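Local coordinates for protein fatty acyl CoA synthetase FADD13 (FATTY-ACYL-CoA SYNTHETASE) (Mycobacterium tuberculosis, PDB 3R44) that is a fatty acyl-CoA synthetase of the ANL superfamily of AMP-binding enzymes, with a large AMP-binding domain and a smaller C-terminal domain, at residues Tyr35-Met44 against Pro76-Leu84. Numbering follows the deposited sequence.
Sequences YVEPSTDVRM and PNSVEFCCL
A β-hairpin at the edge of the large mixed sheet of the AMP-binding domain meets the first turn of helix 79-91, with Tyr-35 of the hairpin laid against Val-79 of the helix. The pair illustrates how a sheet edge can seat a helix start by apolar packing while water joins the polar groups. Val-79 CB sits over one face of the Tyr-35 ring, 3.7 Å from its centroid and 17° off the normal, a CH-pi contact. With Tyr-35 CG anti to the backbone N (chi1 -166°), the ring lies across the helix start, with OH 3.1 Å from Ser-78 C, and Cys-82 SG comes obliquely to CE1. Met-44, paired with Tyr-35 across the hairpin, brings SD tip to tip with Val-79 CG2 at 3.9 Å, and also touches Leu-52 of helix 46-62.

Glu-37 supplies the polar half. Its OE1 accepts from Tyr-35 OH at 2.7 Å, the hydroxyl lying 40° out of the carboxylate plane, and Ser-241 of the neighbouring strand 238-241 bonds to both groups. OE2 accepts from Thr-40 OG1 through its anti lone pair. Two waters also donate to OE2: one passes on to Asn-77 O, and the other receives Val-79 N at 2.9 Å. Ser-78, the N-cap, accepts Phe-81 N through OG at 3.1 Å. The buried carboxylate is thus gripped at both oxygens, and the water that accepts from Val-79 N couples it to the helix start, whose dipole would probably ease its negative charge.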
# COMPACT_ATOMS: atom_id res chain seq x y z
N TYR A 35 1.32 7.23 -20.88
CA TYR A 35 2.54 6.82 -20.12
C TYR A 35 3.73 7.55 -20.64
O TYR A 35 3.98 7.47 -21.81
CB TYR A 35 2.72 5.30 -20.22
CG TYR A 35 3.70 4.74 -19.22
CD1 TYR A 35 3.24 4.16 -18.04
CD2 TYR A 35 5.06 4.78 -19.45
CE1 TYR A 35 4.10 3.69 -17.11
CE2 TYR A 35 5.97 4.27 -18.49
CZ TYR A 35 5.44 3.72 -17.33
OH TYR A 35 6.24 3.17 -16.37
N VAL A 36 4.37 8.35 -19.80
CA VAL A 36 5.50 9.16 -20.16
C VAL A 36 6.60 8.84 -19.12
O VAL A 36 6.40 9.07 -17.92
CB VAL A 36 5.18 10.67 -20.14
CG1 VAL A 36 6.44 11.46 -20.49
CG2 VAL A 36 4.03 11.02 -21.07
N GLU A 37 7.74 8.32 -19.58
CA GLU A 37 8.87 7.95 -18.69
C GLU A 37 10.12 8.58 -19.30
O GLU A 37 10.77 7.94 -20.16
CB GLU A 37 9.01 6.42 -18.62
CG GLU A 37 9.83 5.92 -17.46
CD GLU A 37 9.63 4.44 -17.26
OE1 GLU A 37 8.77 4.04 -16.43
OE2 GLU A 37 10.32 3.67 -17.97
N PRO A 38 10.44 9.86 -18.95
CA PRO A 38 11.51 10.57 -19.65
C PRO A 38 12.87 9.89 -19.55
O PRO A 38 13.60 9.88 -20.54
CB PRO A 38 11.52 11.95 -18.97
CG PRO A 38 10.09 12.11 -18.56
CD PRO A 38 9.80 10.76 -17.98
N SER A 39 13.16 9.26 -18.41
CA SER A 39 14.42 8.53 -18.16
C SER A 39 14.70 7.43 -19.20
O SER A 39 15.85 7.22 -19.56
CB SER A 39 14.48 7.95 -16.75
OG SER A 39 13.43 7.04 -16.47
N THR A 40 13.67 6.77 -19.71
CA THR A 40 13.84 5.71 -20.73
C THR A 40 13.28 6.12 -22.11
O THR A 40 13.11 5.29 -23.00
CB THR A 40 13.10 4.44 -20.28
OG1 THR A 40 11.72 4.77 -20.10
CG2 THR A 40 13.64 3.91 -18.95
N ASP A 41 12.97 7.40 -22.24
CA ASP A 41 12.39 8.00 -23.44
C ASP A 41 11.12 7.35 -23.97
O ASP A 41 10.97 7.24 -25.17
CB ASP A 41 13.44 8.10 -24.55
CG ASP A 41 14.75 8.73 -24.04
OD1 ASP A 41 14.78 9.96 -23.75
OD2 ASP A 41 15.74 7.97 -23.91
N VAL A 42 10.21 6.98 -23.07
CA VAL A 42 8.90 6.39 -23.41
C VAL A 42 7.83 7.51 -23.36
O VAL A 42 7.75 8.26 -22.38
CB VAL A 42 8.57 5.26 -22.45
CG1 VAL A 42 7.15 4.73 -22.68
CG2 VAL A 42 9.65 4.13 -22.55
N ARG A 43 7.06 7.69 -24.43
CA ARG A 43 5.96 8.67 -24.46
C ARG A 43 4.85 8.02 -25.30
O ARG A 43 4.89 8.06 -26.52
CB ARG A 43 6.37 10.03 -25.04
CG ARG A 43 5.28 11.14 -25.01
CD ARG A 43 5.82 12.57 -25.50
NE ARG A 43 6.95 12.99 -24.67
CZ ARG A 43 6.86 13.68 -23.52
NH1 ARG A 43 5.68 14.09 -22.99
NH2 ARG A 43 7.99 13.91 -22.86
N MET A 44 3.90 7.38 -24.65
CA MET A 44 2.93 6.55 -25.37
C MET A 44 1.53 7.05 -25.18
O MET A 44 1.20 7.44 -24.08
CB MET A 44 3.01 5.13 -24.89
CG MET A 44 4.28 4.47 -25.41
SD MET A 44 4.46 2.86 -24.68
CE MET A 44 2.96 1.99 -25.13
N PRO A 76 11.05 -3.82 -12.35
CA PRO A 76 10.97 -2.40 -12.09
C PRO A 76 9.76 -1.79 -12.72
O PRO A 76 9.14 -2.37 -13.64
CB PRO A 76 12.18 -1.83 -12.81
CG PRO A 76 12.63 -2.80 -13.71
CD PRO A 76 12.21 -4.14 -13.20
N ASN A 77 9.43 -0.61 -12.25
CA ASN A 77 8.33 0.13 -12.89
C ASN A 77 8.67 0.37 -14.36
O ASN A 77 9.79 0.79 -14.72
CB ASN A 77 8.17 1.49 -12.20
CG ASN A 77 7.46 1.38 -10.89
OD1 ASN A 77 7.45 0.32 -10.25
ND2 ASN A 77 6.88 2.49 -10.45
N SER A 78 7.68 0.16 -15.21
CA SER A 78 7.84 0.33 -16.65
C SER A 78 6.46 0.23 -17.28
O SER A 78 5.49 -0.24 -16.64
CB SER A 78 8.75 -0.76 -17.25
OG SER A 78 8.14 -2.04 -17.11
N VAL A 79 6.35 0.68 -18.51
CA VAL A 79 5.14 0.52 -19.26
C VAL A 79 4.89 -0.99 -19.51
O VAL A 79 3.75 -1.44 -19.59
CB VAL A 79 5.17 1.34 -20.55
CG1 VAL A 79 6.11 0.70 -21.59
CG2 VAL A 79 3.73 1.56 -21.11
N GLU A 80 5.94 -1.80 -19.61
CA GLU A 80 5.73 -3.28 -19.70
C GLU A 80 5.02 -3.89 -18.50
O GLU A 80 4.17 -4.75 -18.63
CB GLU A 80 7.03 -4.03 -19.91
CG GLU A 80 7.68 -3.85 -21.28
CD GLU A 80 8.48 -2.53 -21.46
OE1 GLU A 80 8.67 -1.72 -20.51
OE2 GLU A 80 8.90 -2.30 -22.59
N PHE A 81 5.40 -3.46 -17.32
CA PHE A 81 4.76 -3.87 -16.08
C PHE A 81 3.26 -3.59 -16.23
O PHE A 81 2.40 -4.50 -16.02
CB PHE A 81 5.35 -3.10 -14.90
CG PHE A 81 5.04 -3.65 -13.53
CD1 PHE A 81 6.08 -3.81 -12.61
CD2 PHE A 81 3.77 -3.91 -13.11
CE1 PHE A 81 5.87 -4.30 -11.33
CE2 PHE A 81 3.55 -4.43 -11.83
CZ PHE A 81 4.61 -4.63 -10.96
N CYS A 82 2.92 -2.36 -16.62
CA CYS A 82 1.49 -1.97 -16.71
C CYS A 82 0.77 -2.83 -17.80
O CYS A 82 -0.35 -3.30 -17.61
CB CYS A 82 1.36 -0.53 -17.12
SG CYS A 82 1.97 0.60 -15.89
N CYS A 83 1.45 -2.99 -18.92
CA CYS A 83 0.82 -3.62 -20.08
C CYS A 83 0.75 -5.12 -19.86
O CYS A 83 -0.13 -5.79 -20.40
CB CYS A 83 1.50 -3.24 -21.36
SG CYS A 83 1.16 -1.49 -21.79
N LEU A 84 1.64 -5.65 -19.02
CA LEU A 84 1.54 -7.10 -18.64
C LEU A 84 0.34 -7.34 -17.77
O LEU A 84 -0.37 -8.37 -17.91
CB LEU A 84 2.79 -7.62 -17.93
CG LEU A 84 3.87 -7.97 -18.95
CD1 LEU A 84 5.30 -8.06 -18.30
CD2 LEU A 84 3.57 -9.25 -19.77
O HOH W 1 11.41 1.71 -16.69
O HOH W 2 8.71 1.96 -19.62